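Local coordinates for glycosyl hydrolases family 2, sugar binding domain protein (Bacteroides uniformis str. 3978 T3 ii, PDB 6D1P) that probably hydrolyses O-glycosidic bonds as a glycoside hydrolase family 2 beta-glucuronidase of a human gut bacterium, at residues Lys400-Ile411 against Phe446-Leu457. Residues are numbered along the deposited sequence; the frame is centred on the assembly and turned at random.
Sequences KNQARRMLTNMI and FMGELHDLAHRL
The F446 ring lies between K400 and L450. CG of K400 sits over one face, 4.0 Å from the ring centroid, as a CH-pi contact. CG of L450, from the ring's own helix, covers the opposite face toward the rim. CB of A403 and NE of R404 meet the ring edge in plane. The R404 guanidinium stands nearly upright to the ring, with planes 85° apart, and F446 CE1 lies over one of its faces. E449 and N401 lie at the guanidinium edge.

R404 holds E449 side-on in a salt bridge. R404 NH2 gives an almost straight bond to the syn lone pair of E449 OE1, 3.0 Å long. R404 NE meets E449 OE2 from above the carboxylate plane; the modelled 2.5 Å is short and its exact length doubtful. The R404 chain runs extended from CG to NE (chi3 177°), which carries the guanidinium across to E449. R404 NH1 turns back to N401 OD1, so both ends of the group are held. A methionine in place of R404 would probably leave the E449 carboxylate without its ion-pair mate. The R404 side chain is also a knob among F446, E449, L450 and L453.

Further along, toward the C-terminal ends of both segments, the contact is apolar. L407 CD2 rests 3.9 Å from L450 CD2 and also touches A454. I411 CD1 packs on A454 CB, also at 3.9 Å. L457 CD1 lies against T408 CA, and T408 OG1 bonds back to R404 O.

The pairing joins helices 397-414 and 440-457, neighbours in the TIM barrel domain. Segments 400-411 and 446-457 run roughly parallel, 25° apart. Strand 420-432 lies between the two helices in the chain and forms a beta-alpha unit with helix 440-457. I411 reaches W423 on that strand, A454 touches T463 on strand 462-466, and W389 meets F446 edge-to-face.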
ATOM      1  N   LYS A 400       6.815  -6.608 -28.345  1.00 23.15           N
ATOM      2  CA  LYS A 400       6.360  -6.419 -29.729  1.00 27.73           C
ATOM      3  C   LYS A 400       5.100  -7.229 -30.010  1.00 26.56           C
ATOM      4  O   LYS A 400       4.199  -6.771 -30.726  1.00 27.58           O
ATOM      5  CB  LYS A 400       7.453  -6.814 -30.728  1.00 27.96           C
ATOM      6  CG  LYS A 400       8.672  -5.920 -30.766  1.00 28.60           C
ATOM      7  CD  LYS A 400       9.798  -6.568 -31.589  1.00 31.71           C
ATOM      8  CE  LYS A 400      11.183  -6.359 -30.951  1.00 33.98           C
ATOM      9  NZ  LYS A 400      12.208  -5.896 -31.956  1.00 36.97           N
ATOM     10  N   ASN A 401       5.026  -8.440 -29.464  1.00 27.02           N
ATOM     11  CA  ASN A 401       3.831  -9.246 -29.649  1.00 27.11           C
ATOM     12  C   ASN A 401       2.624  -8.617 -28.985  1.00 23.37           C
ATOM     13  O   ASN A 401       1.507  -8.776 -29.478  1.00 26.71           O
ATOM     14  CB  ASN A 401       4.058 -10.658 -29.112  1.00 25.78           C
ATOM     15  CG  ASN A 401       4.676 -11.564 -30.153  1.00 28.11           C
ATOM     16  OD1 ASN A 401       4.534 -11.325 -31.358  1.00 30.41           O
ATOM     17  ND2 ASN A 401       5.379 -12.598 -29.702  1.00 24.97           N
ATOM     18  N   GLN A 402       2.814  -7.931 -27.859  1.00 24.66           N
ATOM     19  CA  GLN A 402       1.671  -7.280 -27.232  1.00 26.42           C
ATOM     20  C   GLN A 402       1.142  -6.160 -28.122  1.00 21.86           C
ATOM     21  O   GLN A 402      -0.072  -6.000 -28.276  1.00 23.80           O
ATOM     22  CB  GLN A 402       2.032  -6.751 -25.833  1.00 23.16           C
ATOM     23  CG  GLN A 402       0.873  -5.937 -25.219  1.00 22.46           C
ATOM     24  CD  GLN A 402       1.216  -5.247 -23.904  1.00 27.08           C
ATOM     25  OE1 GLN A 402       2.365  -5.266 -23.449  1.00 28.52           O
ATOM     26  NE2 GLN A 402       0.212  -4.647 -23.278  1.00 22.53           N
ATOM     27  N   ALA A 403       2.038  -5.404 -28.753  1.00 23.80           N
ATOM     28  CA  ALA A 403       1.596  -4.355 -29.666  1.00 24.56           C
ATOM     29  C   ALA A 403       0.881  -4.939 -30.883  1.00 25.51           C
ATOM     30  O   ALA A 403      -0.193  -4.452 -31.275  1.00 24.25           O
ATOM     31  CB  ALA A 403       2.788  -3.496 -30.088  1.00 22.46           C
ATOM     32  N   ARG A 404       1.438  -6.003 -31.478  1.00 23.98           N
ATOM     33  CA  ARG A 404       0.745  -6.647 -32.591  1.00 25.95           C
ATOM     34  C   ARG A 404      -0.603  -7.191 -32.143  1.00 30.54           C
ATOM     35  O   ARG A 404      -1.604  -7.068 -32.862  1.00 29.09           O
ATOM     36  CB  ARG A 404       1.584  -7.782 -33.173  1.00 24.77           C
ATOM     37  CG  ARG A 404       2.950  -7.385 -33.669  1.00 26.79           C
ATOM     38  CD  ARG A 404       3.769  -8.640 -33.962  1.00 30.42           C
ATOM     39  NE  ARG A 404       5.085  -8.346 -34.514  1.00 25.48           N
ATOM     40  CZ  ARG A 404       6.237  -8.730 -33.965  1.00 34.77           C
ATOM     41  NH1 ARG A 404       6.256  -9.448 -32.832  1.00 31.84           N
ATOM     42  NH2 ARG A 404       7.384  -8.407 -34.562  1.00 32.28           N
ATOM     43  N   ARG A 405      -0.650  -7.785 -30.946  1.00 24.18           N
ATOM     44  CA  ARG A 405      -1.904  -8.340 -30.460  1.00 25.43           C
ATOM     45  C   ARG A 405      -2.927  -7.246 -30.182  1.00 28.11           C
ATOM     46  O   ARG A 405      -4.109  -7.397 -30.515  1.00 27.17           O
ATOM     47  CB  ARG A 405      -1.654  -9.161 -29.197  1.00 28.03           C
ATOM     48  CG  ARG A 405      -2.874  -9.889 -28.676  1.00 26.91           C
ATOM     49  CD  ARG A 405      -2.477 -10.833 -27.531  1.00 31.49           C
ATOM     50  NE  ARG A 405      -2.001 -10.115 -26.352  1.00 26.86           N
ATOM     51  CZ  ARG A 405      -0.736 -10.097 -25.939  1.00 29.00           C
ATOM     52  NH1 ARG A 405       0.182 -10.776 -26.615  1.00 29.95           N
ATOM     53  NH2 ARG A 405      -0.390  -9.419 -24.837  1.00 23.71           N
ATOM     54  N   MET A 406      -2.508  -6.143 -29.559  1.00 23.07           N
ATOM     55  CA  MET A 406      -3.497  -5.124 -29.222  1.00 27.67           C
ATOM     56  C   MET A 406      -3.963  -4.379 -30.473  1.00 28.05           C
ATOM     57  O   MET A 406      -5.148  -4.048 -30.596  1.00 24.88           O
ATOM     58  CB  MET A 406      -2.940  -4.176 -28.158  1.00 23.16           C
ATOM     59  CG  MET A 406      -2.739  -4.880 -26.812  1.00 24.22           C
ATOM     60  SD  MET A 406      -2.278  -3.810 -25.432  1.00 24.56           S
ATOM     61  CE  MET A 406      -3.852  -3.098 -24.959  1.00 21.16           C
ATOM     62  N   LEU A 407      -3.061  -4.138 -31.429  1.00 27.06           N
ATOM     63  CA  LEU A 407      -3.501  -3.549 -32.692  1.00 28.79           C
ATOM     64  C   LEU A 407      -4.541  -4.437 -33.355  1.00 27.85           C
ATOM     65  O   LEU A 407      -5.606  -3.966 -33.774  1.00 24.86           O
ATOM     66  CB  LEU A 407      -2.314  -3.320 -33.623  1.00 24.21           C
ATOM     67  CG  LEU A 407      -2.705  -2.712 -34.965  1.00 25.95           C
ATOM     68  CD1 LEU A 407      -3.407  -1.393 -34.775  1.00 19.30           C
ATOM     69  CD2 LEU A 407      -1.465  -2.542 -35.822  1.00 27.45           C
ATOM     70  N   THR A 408      -4.261  -5.743 -33.399  1.00 27.62           N
ATOM     71  CA  THR A 408      -5.189  -6.708 -33.977  1.00 27.20           C
ATOM     72  C   THR A 408      -6.527  -6.693 -33.248  1.00 30.34           C
ATOM     73  O   THR A 408      -7.591  -6.635 -33.880  1.00 34.16           O
ATOM     74  CB  THR A 408      -4.558  -8.099 -33.939  1.00 26.64           C
ATOM     75  OG1 THR A 408      -3.362  -8.090 -34.731  1.00 26.21           O
ATOM     76  CG2 THR A 408      -5.511  -9.155 -34.457  1.00 25.06           C
ATOM     77  N   ASN A 409      -6.489  -6.717 -31.912  1.00 27.68           N
ATOM     78  CA  ASN A 409      -7.723  -6.738 -31.133  1.00 26.28           C
ATOM     79  C   ASN A 409      -8.503  -5.441 -31.307  1.00 26.26           C
ATOM     80  O   ASN A 409      -9.728  -5.461 -31.464  1.00 26.10           O
ATOM     81  CB  ASN A 409      -7.419  -6.981 -29.651  1.00 25.56           C
ATOM     82  CG  ASN A 409      -7.055  -8.422 -29.347  1.00 29.28           C
ATOM     83  OD1 ASN A 409      -7.351  -9.321 -30.119  1.00 32.81           O
ATOM     84  ND2 ASN A 409      -6.426  -8.647 -28.196  1.00 29.53           N
ATOM     85  N   MET A 410      -7.813  -4.303 -31.281  1.00 23.47           N
ATOM     86  CA  MET A 410      -8.497  -3.023 -31.408  1.00 23.55           C
ATOM     87  C   MET A 410      -9.243  -2.922 -32.733  1.00 26.62           C
ATOM     88  O   MET A 410     -10.406  -2.511 -32.775  1.00 27.53           O
ATOM     89  CB  MET A 410      -7.495  -1.886 -31.283  1.00 23.17           C
ATOM     90  CG  MET A 410      -8.143  -0.545 -31.111  1.00 24.81           C
ATOM     91  SD  MET A 410      -6.929   0.768 -31.158  1.00 28.34           S
ATOM     92  CE  MET A 410      -6.239   0.493 -32.781  1.00 24.36           C
ATOM     93  N   ILE A 411      -8.576  -3.288 -33.826  1.00 29.05           N
ATOM     94  CA  ILE A 411      -9.180  -3.206 -35.147  1.00 27.94           C
ATOM     95  C   ILE A 411     -10.310  -4.216 -35.279  1.00 28.35           C
ATOM     96  O   ILE A 411     -11.417  -3.879 -35.699  1.00 32.69           O
ATOM     97  CB  ILE A 411      -8.107  -3.412 -36.226  1.00 32.42           C
ATOM     98  CG1 ILE A 411      -7.203  -2.179 -36.305  1.00 29.94           C
ATOM     99  CG2 ILE A 411      -8.759  -3.725 -37.560  1.00 29.16           C
ATOM    100  CD1 ILE A 411      -5.949  -2.425 -37.087  1.00 28.70           C
ATOM    101  N   PHE A 446       9.750  -1.589 -36.772  1.00 28.78           N
ATOM    102  CA  PHE A 446       8.545  -2.102 -36.133  1.00 26.69           C
ATOM    103  C   PHE A 446       7.343  -1.205 -36.419  1.00 26.04           C
ATOM    104  O   PHE A 446       6.224  -1.699 -36.598  1.00 26.93           O
ATOM    105  CB  PHE A 446       8.775  -2.255 -34.631  1.00 28.30           C
ATOM    106  CG  PHE A 446       7.634  -2.912 -33.911  1.00 27.54           C
ATOM    107  CD1 PHE A 446       7.251  -4.203 -34.230  1.00 23.40           C
ATOM    108  CD2 PHE A 446       6.939  -2.235 -32.921  1.00 25.83           C
ATOM    109  CE1 PHE A 446       6.192  -4.807 -33.578  1.00 24.27           C
ATOM    110  CE2 PHE A 446       5.885  -2.831 -32.260  1.00 21.52           C
ATOM    111  CZ  PHE A 446       5.506  -4.116 -32.593  1.00 23.42           C
ATOM    112  N   MET A 447       7.549   0.110 -36.476  1.00 24.44           N
ATOM    113  CA  MET A 447       6.461   0.987 -36.892  1.00 27.51           C
ATOM    114  C   MET A 447       5.955   0.603 -38.278  1.00 26.42           C
ATOM    115  O   MET A 447       4.741   0.543 -38.514  1.00 29.13           O
ATOM    116  CB  MET A 447       6.913   2.450 -36.883  1.00 28.35           C
ATOM    117  CG  MET A 447       5.779   3.441 -37.107  1.00 24.11           C
ATOM    118  SD  MET A 447       4.619   3.469 -35.709  1.00 29.20           S
ATOM    119  CE  MET A 447       5.601   4.385 -34.520  1.00 25.50           C
ATOM    120  N   GLY A 448       6.870   0.305 -39.205  1.00 28.58           N
ATOM    121  CA  GLY A 448       6.454  -0.061 -40.551  1.00 25.30           C
ATOM    122  C   GLY A 448       5.738  -1.391 -40.592  1.00 27.43           C
ATOM    123  O   GLY A 448       4.813  -1.575 -41.383  1.00 26.69           O
ATOM    124  N   GLU A 449       6.149  -2.337 -39.741  1.00 26.55           N
ATOM    125  CA  GLU A 449       5.418  -3.596 -39.632  1.00 28.83           C
ATOM    126  C   GLU A 449       3.992  -3.362 -39.139  1.00 28.83           C
ATOM    127  O   GLU A 449       3.041  -3.979 -39.639  1.00 29.52           O
ATOM    128  CB  GLU A 449       6.150  -4.559 -38.690  1.00 28.51           C
ATOM    129  CG  GLU A 449       5.373  -5.855 -38.421  1.00 30.11           C
ATOM    130  CD  GLU A 449       6.013  -6.787 -37.380  1.00 31.62           C
ATOM    131  OE1 GLU A 449       7.205  -6.625 -37.027  1.00 27.30           O
ATOM    132  OE2 GLU A 449       5.305  -7.708 -36.924  1.00 31.08           O
ATOM    133  N   LEU A 450       3.834  -2.487 -38.139  1.00 25.73           N
ATOM    134  CA  LEU A 450       2.510  -2.205 -37.589  1.00 33.00           C
ATOM    135  C   LEU A 450       1.632  -1.504 -38.615  1.00 26.28           C
ATOM    136  O   LEU A 450       0.457  -1.845 -38.757  1.00 24.66           O
ATOM    137  CB  LEU A 450       2.621  -1.365 -36.308  1.00 27.17           C
ATOM    138  CG  LEU A 450       3.126  -2.090 -35.047  1.00 28.26           C
ATOM    139  CD1 LEU A 450       3.267  -1.115 -33.855  1.00 27.07           C
ATOM    140  CD2 LEU A 450       2.215  -3.256 -34.664  1.00 24.82           C
ATOM    141  N   HIS A 451       2.186  -0.547 -39.360  1.00 26.40           N
ATOM    142  CA  HIS A 451       1.392   0.095 -40.408  1.00 30.02           C
ATOM    143  C   HIS A 451       0.885  -0.925 -41.426  1.00 31.54           C
ATOM    144  O   HIS A 451      -0.292  -0.896 -41.810  1.00 28.89           O
ATOM    145  CB  HIS A 451       2.201   1.186 -41.103  1.00 26.47           C
ATOM    146  CG  HIS A 451       1.562   1.693 -42.357  1.00 35.94           C
ATOM    147  ND1 HIS A 451       0.606   2.685 -42.358  1.00 31.03           N
ATOM    148  CD2 HIS A 451       1.730   1.326 -43.651  1.00 29.59           C
ATOM    149  CE1 HIS A 451       0.224   2.915 -43.601  1.00 36.01           C
ATOM    150  NE2 HIS A 451       0.896   2.108 -44.402  1.00 31.39           N
ATOM    151  N   ASP A 452       1.754  -1.848 -41.853  1.00 30.00           N
ATOM    152  CA  ASP A 452       1.342  -2.859 -42.820  1.00 30.11           C
ATOM    153  C   ASP A 452       0.308  -3.799 -42.222  1.00 30.82           C
ATOM    154  O   ASP A 452      -0.611  -4.248 -42.921  1.00 31.94           O
ATOM    155  CB  ASP A 452       2.554  -3.654 -43.307  1.00 32.52           C
ATOM    156  CG  ASP A 452       3.503  -2.821 -44.114  1.00 31.20           C
ATOM    157  OD1 ASP A 452       3.041  -1.869 -44.747  1.00 35.95           O
ATOM    158  OD2 ASP A 452       4.717  -3.105 -44.114  1.00 35.98           O
ATOM    159  N   LEU A 453       0.451  -4.117 -40.934  1.00 27.39           N
ATOM    160  CA  LEU A 453      -0.507  -5.001 -40.281  1.00 31.94           C
ATOM    161  C   LEU A 453      -1.892  -4.369 -40.254  1.00 31.02           C
ATOM    162  O   LEU A 453      -2.890  -5.034 -40.548  1.00 32.14           O
ATOM    163  CB  LEU A 453      -0.032  -5.342 -38.861  1.00 27.10           C
ATOM    164  CG  LEU A 453      -0.907  -6.230 -37.970  1.00 26.49           C
ATOM    165  CD1 LEU A 453      -1.259  -7.493 -38.704  1.00 31.55           C
ATOM    166  CD2 LEU A 453      -0.218  -6.583 -36.624  1.00 22.69           C
ATOM    167  N   ALA A 454      -1.968  -3.078 -39.912  1.00 29.68           N
ATOM    168  CA  ALA A 454      -3.248  -2.381 -39.892  1.00 30.30           C
ATOM    169  C   ALA A 454      -3.860  -2.313 -41.289  1.00 33.06           C
ATOM    170  O   ALA A 454      -5.035  -2.645 -41.487  1.00 31.31           O
ATOM    171  CB  ALA A 454      -3.066  -0.978 -39.315  1.00 29.08           C
ATOM    172  N   HIS A 455      -3.077  -1.890 -42.283  1.00 33.61           N
ATOM    173  CA  HIS A 455      -3.642  -1.816 -43.624  1.00 37.41           C
ATOM    174  C   HIS A 455      -4.024  -3.191 -44.143  1.00 34.76           C
ATOM    175  O   HIS A 455      -4.972  -3.312 -44.916  1.00 36.45           O
ATOM    176  CB  HIS A 455      -2.685  -1.099 -44.576  1.00 33.60           C
ATOM    177  CG  HIS A 455      -3.027   0.340 -44.747  1.00 41.15           C
ATOM    178  ND1 HIS A 455      -3.568   0.844 -45.911  1.00 50.27           N
ATOM    179  CD2 HIS A 455      -2.992   1.371 -43.868  1.00 42.24           C
ATOM    180  CE1 HIS A 455      -3.815   2.135 -45.755  1.00 51.36           C
ATOM    181  NE2 HIS A 455      -3.479   2.479 -44.523  1.00 42.61           N
ATOM    182  N   ARG A 456      -3.343  -4.244 -43.694  1.00 37.65           N
ATOM    183  CA  ARG A 456      -3.748  -5.574 -44.124  1.00 36.62           C
ATOM    184  C   ARG A 456      -5.037  -5.988 -43.434  1.00 38.90           C
ATOM    185  O   ARG A 456      -5.907  -6.611 -44.052  1.00 38.55           O
ATOM    186  CB  ARG A 456      -2.633  -6.578 -43.853  1.00 35.56           C
ATOM    187  CG  ARG A 456      -2.881  -7.964 -44.407  1.00 37.82           C
ATOM    188  CD  ARG A 456      -1.838  -8.919 -43.842  1.00 48.31           C
ATOM    189  NE  ARG A 456      -2.268  -9.508 -42.571  1.00 55.63           N
ATOM    190  CZ  ARG A 456      -1.467  -9.734 -41.526  1.00 60.10           C
ATOM    191  NH1 ARG A 456      -0.179  -9.397 -41.574  1.00 55.53           N
ATOM    192  NH2 ARG A 456      -1.960 -10.281 -40.417  1.00 53.92           N
ATOM    193  N   LEU A 457      -5.189  -5.627 -42.159  1.00 37.02           N
ATOM    194  CA  LEU A 457      -6.385  -6.027 -41.433  1.00 37.46           C
ATOM    195  C   LEU A 457      -7.599  -5.212 -41.867  1.00 34.14           C
ATOM    196  O   LEU A 457      -8.706  -5.751 -41.963  1.00 36.79           O
ATOM    197  CB  LEU A 457      -6.176  -5.885 -39.918  1.00 35.72           C
ATOM    198  CG  LEU A 457      -5.392  -6.897 -39.091  1.00 36.82           C
ATOM    199  CD1 LEU A 457      -5.669  -6.616 -37.625  1.00 39.48           C
ATOM    200  CD2 LEU A 457      -5.730  -8.340 -39.420  1.00 36.57           C
TER